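Local coordinates for alanine racemase, biosynthetic (Pseudomonas aeruginosa PAO1, PDB 6A2F), which belongs to the alanine racemase family, dimeric pyridoxal-phosphate proteins in which a TIM-barrel domain is joined to a second domain rich in beta strands, at residues A57-E62 against L78-F83; Q188-N193 against W207-I212; S126-L131 against I157-C162. All blocks are in the same frame, centred on the assembly; numbering follows the deposited sequence.

Contact 1: A57-E62 against L78-F83; sequences AVACLE and LLEGCF
Val58 and Leu79 supply the backbone hydrogen bond that joins the two strand ends, from Leu79 N to Val58 O over 3.0 Å. It is nearly straight, 172° at the hydrogen. Val58 pairs with Leu78 as parallel strand neighbours, so this bond continues the ladder just where both strands give way to loops. One water then replaces direct pairing: it accepts from Glu80 N at 2.8 Å, donates to Gly81 O and gives a weaker bond to Ala59 O, satisfying buried backbone atoms where the two segments diverge.

The apolar contacts fall on two sides. Leu78 and Val58 share a face of the sheet, and with CG of Leu78 anti to its carbonyl carbon (chi1 -63°) its CD2 methyl comes up against the backbone of Cys60, 3.5 Å from Cys60 C. Leu79 instead lays its branch beside Ala57, CD2 to Ala57 CB 4.1 Å; the short Ala57 methyl lets the leucine branch lie against the strand.

Among flat groups, the Phe83 ring presents its edge, with CE2 3.8 Å from Cys60 CB and CZ equally far from Ala59 O. Cys60 occupies the N-cap position of the following helix. The carboxylate end of Glu80 runs past Ala59, CD to Ala59 O 3.8 Å, and its side chain comes within about 4 Å of a bound D-lysine at the nearest atoms.

The contact lies at the C-terminal ends of barrel strands 55-58 and 75-78, linked by helix 61-70 in a beta-alpha-beta crossover. That helix packs on Val58 and Leu78, while helix 87-93 receives Leu61 and Cys82.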
loop_
_atom_site.group_PDB
_atom_site.type_symbol
_atom_site.label_atom_id
_atom_site.label_comp_id
_atom_site.label_asym_id
_atom_site.label_seq_id
_atom_site.Cartn_x
_atom_site.Cartn_y
_atom_site.Cartn_z
ATOM N N ALA A 57 -12.508 -18.370 -2.788
ATOM C CA ALA A 57 -11.907 -18.305 -1.458
ATOM C C ALA A 57 -11.516 -16.866 -1.109
ATOM O O ALA A 57 -10.908 -16.155 -1.922
ATOM C CB ALA A 57 -10.702 -19.230 -1.370
ATOM N N VAL A 58 -11.881 -16.446 0.102
ATOM C CA VAL A 58 -11.578 -15.101 0.609
ATOM C C VAL A 58 -10.984 -15.156 2.023
ATOM O O VAL A 58 -10.948 -16.218 2.645
ATOM C CB VAL A 58 -12.823 -14.185 0.588
ATOM C CG1 VAL A 58 -13.247 -13.866 -0.844
ATOM C CG2 VAL A 58 -13.970 -14.804 1.384
ATOM N N ALA A 59 -10.535 -14.004 2.523
ATOM C CA ALA A 59 -9.855 -13.912 3.822
ATOM C C ALA A 59 -10.756 -13.562 5.029
ATOM O O ALA A 59 -10.359 -13.762 6.187
ATOM C CB ALA A 59 -8.700 -12.924 3.725
ATOM N N CYS A 60 -11.949 -13.028 4.763
ATOM C CA CYS A 60 -12.845 -12.568 5.829
ATOM C C CYS A 60 -14.292 -12.474 5.352
ATOM O O CYS A 60 -14.564 -12.563 4.150
ATOM C CB CYS A 60 -12.383 -11.212 6.384
ATOM S SG CYS A 60 -12.427 -9.858 5.186
ATOM N N LEU A 61 -15.206 -12.284 6.306
ATOM C CA LEU A 61 -16.651 -12.277 6.051
ATOM C C LEU A 61 -17.080 -11.123 5.146
ATOM O O LEU A 61 -17.965 -11.289 4.298
ATOM C CB LEU A 61 -17.418 -12.234 7.380
ATOM C CG LEU A 61 -18.948 -12.348 7.410
ATOM C CD1 LEU A 61 -19.407 -13.780 7.190
ATOM C CD2 LEU A 61 -19.475 -11.837 8.743
ATOM N N GLU A 62 -16.445 -9.964 5.334
ATOM C CA GLU A 62 -16.716 -8.772 4.529
ATOM C C GLU A 62 -16.514 -9.076 3.043
ATOM O O GLU A 62 -17.374 -8.758 2.217
ATOM C CB GLU A 62 -15.818 -7.600 4.959
ATOM C CG GLU A 62 -16.074 -7.042 6.358
ATOM C CD GLU A 62 -15.371 -7.817 7.467
ATOM O OE1 GLU A 62 -15.276 -7.278 8.586
ATOM O OE2 GLU A 62 -14.909 -8.962 7.236
ATOM N N LEU A 78 -14.243 -19.252 3.655
ATOM C CA LEU A 78 -13.517 -18.346 4.541
ATOM C C LEU A 78 -12.224 -19.041 4.961
ATOM O O LEU A 78 -12.254 -19.992 5.744
ATOM C CB LEU A 78 -14.343 -18.013 5.785
ATOM C CG LEU A 78 -15.676 -17.264 5.688
ATOM C CD1 LEU A 78 -16.404 -17.350 7.026
ATOM C CD2 LEU A 78 -15.481 -15.814 5.276
ATOM N N LEU A 79 -11.098 -18.573 4.429
ATOM C CA LEU A 79 -9.799 -19.212 4.658
ATOM C C LEU A 79 -9.369 -19.218 6.127
ATOM O O LEU A 79 -8.755 -20.174 6.589
ATOM C CB LEU A 79 -8.713 -18.569 3.789
ATOM C CG LEU A 79 -8.824 -18.799 2.277
ATOM C CD1 LEU A 79 -7.962 -17.808 1.510
ATOM C CD2 LEU A 79 -8.474 -20.231 1.899
ATOM N N GLU A 80 -9.695 -18.148 6.848
ATOM C CA GLU A 80 -9.328 -18.022 8.257
ATOM C C GLU A 80 -10.509 -18.311 9.182
ATOM O O GLU A 80 -10.390 -18.185 10.401
ATOM C CB GLU A 80 -8.771 -16.624 8.548
ATOM C CG GLU A 80 -7.499 -16.282 7.787
ATOM C CD GLU A 80 -7.133 -14.810 7.895
ATOM O OE1 GLU A 80 -7.309 -14.226 8.993
ATOM O OE2 GLU A 80 -6.668 -14.238 6.880
ATOM N N GLY A 81 -11.641 -18.702 8.596
ATOM C CA GLY A 81 -12.878 -18.903 9.341
ATOM C C GLY A 81 -13.442 -17.604 9.894
ATOM O O GLY A 81 -13.084 -16.512 9.438
ATOM N N CYS A 82 -14.324 -17.730 10.884
ATOM C CA CYS A 82 -14.922 -16.581 11.554
ATOM C C CYS A 82 -14.037 -16.076 12.691
ATOM O O CYS A 82 -13.477 -16.873 13.452
ATOM C CB CYS A 82 -16.313 -16.938 12.090
ATOM S SG CYS A 82 -17.533 -17.295 10.805
ATOM N N PHE A 83 -13.939 -14.752 12.809
ATOM C CA PHE A 83 -13.084 -14.096 13.800
ATOM C C PHE A 83 -13.745 -13.923 15.163
ATOM O O PHE A 83 -13.057 -13.880 16.182
ATOM C CB PHE A 83 -12.627 -12.727 13.288
ATOM C CG PHE A 83 -11.721 -12.799 12.095
ATOM C CD1 PHE A 83 -10.362 -13.057 12.252
ATOM C CD2 PHE A 83 -12.226 -12.609 10.811
ATOM C CE1 PHE A 83 -9.526 -13.126 11.149
ATOM C CE2 PHE A 83 -11.392 -12.678 9.707
ATOM C CZ PHE A 83 -10.042 -12.935 9.875
HETATM O O HOH W 1 -11.737 -16.172 6.893
#

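Contact 2: Q188-N193 against W207-I212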
loop_
_atom_site.group_PDB
_atom_site.type_symbol
_atom_site.label_atom_id
_atom_site.label_comp_id
_atom_site.label_asym_id
_atom_site.label_seq_id
_atom_site.Cartn_x
_atom_site.Cartn_y
_atom_site.Cartn_z
ATOM N N GLN A 188 -13.721 -33.497 1.551
ATOM C CA GLN A 188 -12.821 -32.772 0.655
ATOM C C GLN A 188 -11.472 -32.539 1.320
ATOM O O GLN A 188 -11.388 -32.326 2.533
ATOM C CB GLN A 188 -13.408 -31.413 0.234
ATOM C CG GLN A 188 -14.871 -31.404 -0.186
ATOM C CD GLN A 188 -15.129 -31.960 -1.581
ATOM O OE1 GLN A 188 -16.275 -32.093 -1.983
ATOM N NE2 GLN A 188 -14.076 -32.275 -2.320
ATOM N N ARG A 189 -10.419 -32.575 0.512
ATOM C CA ARG A 189 -9.070 -32.310 0.986
ATOM C C ARG A 189 -8.470 -31.225 0.117
ATOM O O ARG A 189 -8.600 -31.263 -1.109
ATOM C CB ARG A 189 -8.200 -33.568 0.926
ATOM C CG ARG A 189 -8.860 -34.833 1.451
ATOM C CD ARG A 189 -8.020 -36.052 1.113
ATOM N NE ARG A 189 -8.798 -37.056 0.387
ATOM C CZ ARG A 189 -8.647 -37.353 -0.904
ATOM N NH1 ARG A 189 -7.732 -36.732 -1.648
ATOM N NH2 ARG A 189 -9.416 -38.286 -1.457
ATOM N N SER A 190 -7.834 -30.246 0.753
ATOM C CA SER A 190 -7.217 -29.138 0.033
ATOM C C SER A 190 -5.869 -28.792 0.641
ATOM O O SER A 190 -5.768 -28.573 1.853
ATOM C CB SER A 190 -8.133 -27.916 0.034
ATOM O OG SER A 190 -7.582 -26.876 -0.745
ATOM N N LEU A 191 -4.842 -28.738 -0.207
ATOM C CA LEU A 191 -3.465 -28.505 0.238
ATOM C C LEU A 191 -2.676 -27.547 -0.670
ATOM O O LEU A 191 -1.774 -26.849 -0.204
ATOM C CB LEU A 191 -2.733 -29.847 0.371
ATOM C CG LEU A 191 -1.247 -29.936 0.753
ATOM C CD1 LEU A 191 -0.936 -29.234 2.067
ATOM C CD2 LEU A 191 -0.836 -31.398 0.814
ATOM N N ALA A 192 -3.038 -27.502 -1.952
ATOM C CA ALA A 192 -2.224 -26.832 -2.971
ATOM C C ALA A 192 -2.524 -25.346 -3.192
ATOM O O ALA A 192 -3.624 -24.983 -3.633
ATOM C CB ALA A 192 -2.331 -27.584 -4.294
ATOM N N ASN A 193 -1.534 -24.499 -2.898
ATOM C CA ASN A 193 -1.521 -23.105 -3.378
ATOM C C ASN A 193 -1.013 -23.061 -4.835
ATOM O O ASN A 193 -0.792 -24.112 -5.442
ATOM C CB ASN A 193 -0.692 -22.194 -2.453
ATOM C CG ASN A 193 0.731 -22.703 -2.218
ATOM O OD1 ASN A 193 1.214 -23.611 -2.903
ATOM N ND2 ASN A 193 1.409 -22.108 -1.244
ATOM N N TRP A 207 -9.537 -30.016 -3.887
ATOM C CA TRP A 207 -9.711 -28.609 -4.241
ATOM C C TRP A 207 -8.372 -27.877 -4.257
ATOM O O TRP A 207 -7.692 -27.778 -3.235
ATOM C CB TRP A 207 -10.692 -27.907 -3.287
ATOM C CG TRP A 207 -12.138 -28.240 -3.534
ATOM C CD1 TRP A 207 -12.787 -29.384 -3.174
ATOM C CD2 TRP A 207 -13.116 -27.415 -4.186
ATOM N NE1 TRP A 207 -14.105 -29.332 -3.569
ATOM C CE2 TRP A 207 -14.335 -28.136 -4.193
ATOM C CE3 TRP A 207 -13.079 -26.142 -4.775
ATOM C CZ2 TRP A 207 -15.510 -27.626 -4.761
ATOM C CZ3 TRP A 207 -14.248 -25.638 -5.343
ATOM C CH2 TRP A 207 -15.451 -26.383 -5.325
ATOM N N LEU A 208 -8.001 -27.378 -5.433
ATOM C CA LEU A 208 -6.842 -26.511 -5.583
ATOM C C LEU A 208 -7.177 -25.124 -5.047
ATOM O O LEU A 208 -8.344 -24.731 -5.026
ATOM C CB LEU A 208 -6.449 -26.408 -7.059
ATOM C CG LEU A 208 -6.302 -27.701 -7.876
ATOM C CD1 LEU A 208 -6.108 -27.361 -9.344
ATOM C CD2 LEU A 208 -5.167 -28.582 -7.366
ATOM N N ARG A 209 -6.163 -24.379 -4.608
ATOM C CA ARG A 209 -6.382 -23.009 -4.139
ATOM C C ARG A 209 -5.431 -22.034 -4.818
ATOM O O ARG A 209 -4.572 -21.444 -4.147
ATOM C CB ARG A 209 -6.226 -22.908 -2.616
ATOM C CG ARG A 209 -7.013 -23.929 -1.816
ATOM C CD ARG A 209 -7.039 -23.576 -0.338
ATOM N NE ARG A 209 -5.705 -23.371 0.228
ATOM C CZ ARG A 209 -4.934 -24.337 0.727
ATOM N NH1 ARG A 209 -5.341 -25.605 0.730
ATOM N NH2 ARG A 209 -3.743 -24.032 1.220
ATOM N N PRO A 210 -5.570 -21.857 -6.150
ATOM C CA PRO A 210 -4.706 -20.884 -6.815
ATOM C C PRO A 210 -5.102 -19.439 -6.521
ATOM O O PRO A 210 -6.277 -19.076 -6.623
ATOM C CB PRO A 210 -4.887 -21.208 -8.300
ATOM C CG PRO A 210 -6.217 -21.859 -8.396
ATOM C CD PRO A 210 -6.379 -22.623 -7.117
ATOM N N GLY A 211 -4.106 -18.645 -6.131
ATOM C CA GLY A 211 -4.242 -17.206 -5.962
ATOM C C GLY A 211 -3.382 -16.454 -6.963
ATOM O O GLY A 211 -3.830 -16.137 -8.066
ATOM N N ILE A 212 -2.135 -16.192 -6.579
ATOM C CA ILE A 212 -1.220 -15.344 -7.352
ATOM C C ILE A 212 -1.100 -15.723 -8.838
ATOM O O ILE A 212 -1.034 -14.836 -9.701
ATOM C CB ILE A 212 0.173 -15.245 -6.670
ATOM C CG1 ILE A 212 1.028 -14.120 -7.279
ATOM C CG2 ILE A 212 0.906 -16.580 -6.697
ATOM C CD1 ILE A 212 0.589 -12.715 -6.912
#
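Ser190 and Arg209 meet in a small polar network. Ser190 OG donates to Trp207 O at 2.7 Å and accepts from Arg209 NH1 at 3.0 Å, the hydroxyl lying close to the guanidinium plane. With OG anti to the backbone N (chi1 -176°), the serine reaches across to the other strand, and its short hydroxyl can serve as donor and acceptor at once. The arginine chain, bent at chi3, also carries NE to the pyridine nitrogen N1 of the pyridoxal phosphate on Lys34 and NH2 to Ser158 O.

Backbone bonds flank this network: Trp207 N to Arg189 O, 3.2 Å, and Arg209 N to Ala192 O, 2.8 Å.

Packing takes over at the sides. Gln188 brings NE2 to the indole edge, 3.3 Å from Trp207 CD1, its amide turned 87° from the ring; NE2 and NE1 are both donors and do not bond. Ala192 CB meets Leu208 CD2 at 4.3 Å.

Parallel strands 189-190 and 207-208 lie side by side in the barrel wall, each bonded on its other side to 151-157 and 28-32 respectively. Helix 194-199, in the connection between them, packs on Ala192 and Leu208, with Asn193 OD1 capping Ala196 N.

Contact 3: S126-L131 against I157-C162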
loop_
_atom_site.group_PDB
_atom_site.type_symbol
_atom_site.label_atom_id
_atom_site.label_comp_id
_atom_site.label_asym_id
_atom_site.label_seq_id
_atom_site.Cartn_x
_atom_site.Cartn_y
_atom_site.Cartn_z
ATOM N N SER A 126 0.708 -27.851 9.441
ATOM C CA SER A 126 1.686 -28.855 9.034
ATOM C C SER A 126 3.146 -28.405 9.024
ATOM O O SER A 126 4.013 -29.148 8.594
ATOM C CB SER A 126 1.306 -29.460 7.685
ATOM O OG SER A 126 1.251 -28.481 6.678
ATOM N N GLY A 127 3.422 -27.215 9.536
ATOM C CA GLY A 127 4.779 -26.703 9.543
ATOM C C GLY A 127 4.889 -25.204 9.368
ATOM O O GLY A 127 5.934 -24.633 9.620
ATOM N N MET A 128 3.801 -24.560 8.952
ATOM C CA MET A 128 3.740 -23.100 8.832
ATOM C C MET A 128 3.860 -22.462 10.217
ATOM O O MET A 128 4.470 -21.414 10.387
ATOM C CB MET A 128 2.441 -22.660 8.176
ATOM C CG MET A 128 2.564 -22.269 6.717
ATOM S SD MET A 128 3.205 -20.608 6.474
ATOM C CE MET A 128 2.225 -20.096 5.083
ATOM N N HIS A 129 3.230 -23.112 11.187
ATOM C CA HIS A 129 3.220 -22.727 12.589
ATOM C C HIS A 129 2.572 -21.412 12.979
ATOM O O HIS A 129 3.003 -20.745 13.910
ATOM C CB HIS A 129 4.589 -22.921 13.242
ATOM C CG HIS A 129 4.964 -24.358 13.405
ATOM N ND1 HIS A 129 4.299 -25.203 14.264
ATOM C CD2 HIS A 129 5.914 -25.107 12.804
ATOM C CE1 HIS A 129 4.829 -26.408 14.188
ATOM N NE2 HIS A 129 5.812 -26.376 13.311
ATOM N N ARG A 130 1.546 -21.028 12.237
ATOM C CA ARG A 130 0.761 -19.865 12.637
ATOM C C ARG A 130 -0.680 -20.268 12.951
ATOM O O ARG A 130 -1.118 -20.172 14.104
ATOM C CB ARG A 130 0.826 -18.745 11.595
ATOM C CG ARG A 130 2.169 -18.021 11.554
ATOM C CD ARG A 130 2.138 -16.807 10.637
ATOM N NE ARG A 130 1.531 -17.115 9.344
ATOM C CZ ARG A 130 1.347 -16.240 8.359
ATOM N NH1 ARG A 130 0.777 -16.646 7.229
ATOM N NH2 ARG A 130 1.725 -14.969 8.496
ATOM N N LEU A 131 -1.397 -20.741 11.933
ATOM C CA LEU A 131 -2.778 -21.192 12.096
ATOM C C LEU A 131 -2.881 -22.708 11.995
ATOM O O LEU A 131 -2.059 -23.344 11.338
ATOM C CB LEU A 131 -3.675 -20.541 11.043
ATOM C CG LEU A 131 -3.818 -19.017 11.032
ATOM C CD1 LEU A 131 -4.679 -18.624 9.852
ATOM C CD2 LEU A 131 -4.418 -18.475 12.324
ATOM N N ILE A 157 -7.844 -29.094 5.434
ATOM C CA ILE A 157 -7.068 -28.054 4.757
ATOM C C ILE A 157 -5.734 -27.787 5.477
ATOM O O ILE A 157 -5.664 -27.786 6.711
ATOM C CB ILE A 157 -7.894 -26.747 4.538
ATOM C CG1 ILE A 157 -7.161 -25.782 3.592
ATOM C CG2 ILE A 157 -8.252 -26.075 5.862
ATOM C CD1 ILE A 157 -7.949 -24.545 3.208
ATOM N N SER A 158 -4.678 -27.604 4.687
ATOM C CA SER A 158 -3.385 -27.158 5.187
ATOM C C SER A 158 -2.692 -26.339 4.105
ATOM O O SER A 158 -3.143 -26.308 2.957
ATOM C CB SER A 158 -2.519 -28.342 5.618
ATOM O OG SER A 158 -1.562 -27.939 6.580
ATOM N N HIS A 159 -1.596 -25.684 4.469
ATOM C CA HIS A 159 -0.949 -24.719 3.589
ATOM C C HIS A 159 0.576 -24.813 3.705
ATOM O O HIS A 159 1.112 -24.851 4.815
ATOM C CB HIS A 159 -1.445 -23.306 3.934
ATOM C CG HIS A 159 -1.014 -22.248 2.966
ATOM N ND1 HIS A 159 -1.593 -22.090 1.724
ATOM C CD2 HIS A 159 -0.072 -21.280 3.066
ATOM C CE1 HIS A 159 -1.021 -21.077 1.099
ATOM N NE2 HIS A 159 -0.093 -20.568 1.892
ATOM N N PHE A 160 1.259 -24.856 2.556
ATOM C CA PHE A 160 2.723 -24.978 2.489
ATOM C C PHE A 160 3.430 -23.687 2.874
ATOM O O PHE A 160 2.900 -22.601 2.649
ATOM C CB PHE A 160 3.173 -25.341 1.071
ATOM C CG PHE A 160 2.925 -26.772 0.686
ATOM C CD1 PHE A 160 3.550 -27.816 1.364
ATOM C CD2 PHE A 160 2.099 -27.077 -0.394
ATOM C CE1 PHE A 160 3.338 -29.134 0.989
ATOM C CE2 PHE A 160 1.885 -28.394 -0.774
ATOM C CZ PHE A 160 2.505 -29.424 -0.083
ATOM N N ALA A 161 4.635 -23.808 3.425
ATOM C CA ALA A 161 5.454 -22.635 3.771
ATOM C C ALA A 161 6.533 -22.306 2.728
ATOM O O ALA A 161 7.000 -21.168 2.649
ATOM C CB ALA A 161 6.088 -22.813 5.147
ATOM N N CYS A 162 6.932 -23.307 1.946
ATOM C CA CYS A 162 8.088 -23.168 1.059
ATOM C C CYS A 162 7.896 -23.841 -0.298
ATOM O O CYS A 162 8.877 -24.159 -0.980
ATOM C CB CYS A 162 9.351 -23.736 1.719
ATOM S SG CYS A 162 9.700 -23.166 3.394
HETATM O O HOH W 2 0.673 -25.429 7.787
#
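The imidazole of His159 is met at its edge by the methyl of Met128: CE lies in the ring plane, 3.3 Å from His159 CD2, while neither ring face receives anything from 126-131. Elsewhere on the rim both nitrogens are engaged, ND1 by Arg209 NH2 and NE2 by Tyr254 OH of the second subunit, so the ring's rotation is fixed from two sides. These are loops at the C-terminal ends of strands 118-123 and 151-157 of the TIM barrel, the end where such barrels carry their active sites; Arg130, in the first loop, lines the D-lysine pocket.

Met128 carries the apolar part. Its chain, bent at chi2 (-80°) and chi3, curls over the second loop: CG passes 3.5 Å from His159 O, SD rests on Ala161 CB at 3.9 Å, and CE also nears Phe160 O. A long, flexible and unbranched side chain suits this winding course, and the small Ala161 lets the sulfur approach the backbone. Gly127, just before Met128, has phi 146°, a conformation in which a CB would collide with the carbonyl O of Ser126.

The polar part is a relay of hydroxyls. Ser126 OG sits between its own backbone N and carbonyl carbon (chi1 60°), which turns it toward the other loop. Gln174 NE2, from helix 169-179, donates to Ser126 OG, and Ser158 OG passes the chain on to Leu124 O. A water bridges the loops as well, accepting from Ser126 N at 2.9 Å and donating to His159 O at 3.1 Å. Within the relay, Ser126 OG donates to Ser158 OG across 2.9 Å.

All three contacts belong to the TIM-barrel domain, and along the chain they come in the order contact 1, contact 3, contact 2. Their centres lie about 15 Å (contacts 1 and 2), about 17 Å (1 and 3) and about 13 Å (2 and 3) apart. Contacts 1 and 2 share the sheet of strands 75-78, 55-58, 28-32 and 207-208, and contact 2 joins it to the sheet holding 151-157. Leu79 packs on Arg209 and Glu80 on Leu131, while Arg209 probably hydrogen-bonds to Ser158 and His159. Contact 2 reaches the pyridoxal phosphate through Arg209, contact 3 holds Arg130 of the D-lysine pocket, and contacts 1 and 3 touch the second subunit, so cofactor, pocket and dimer interface adjoin.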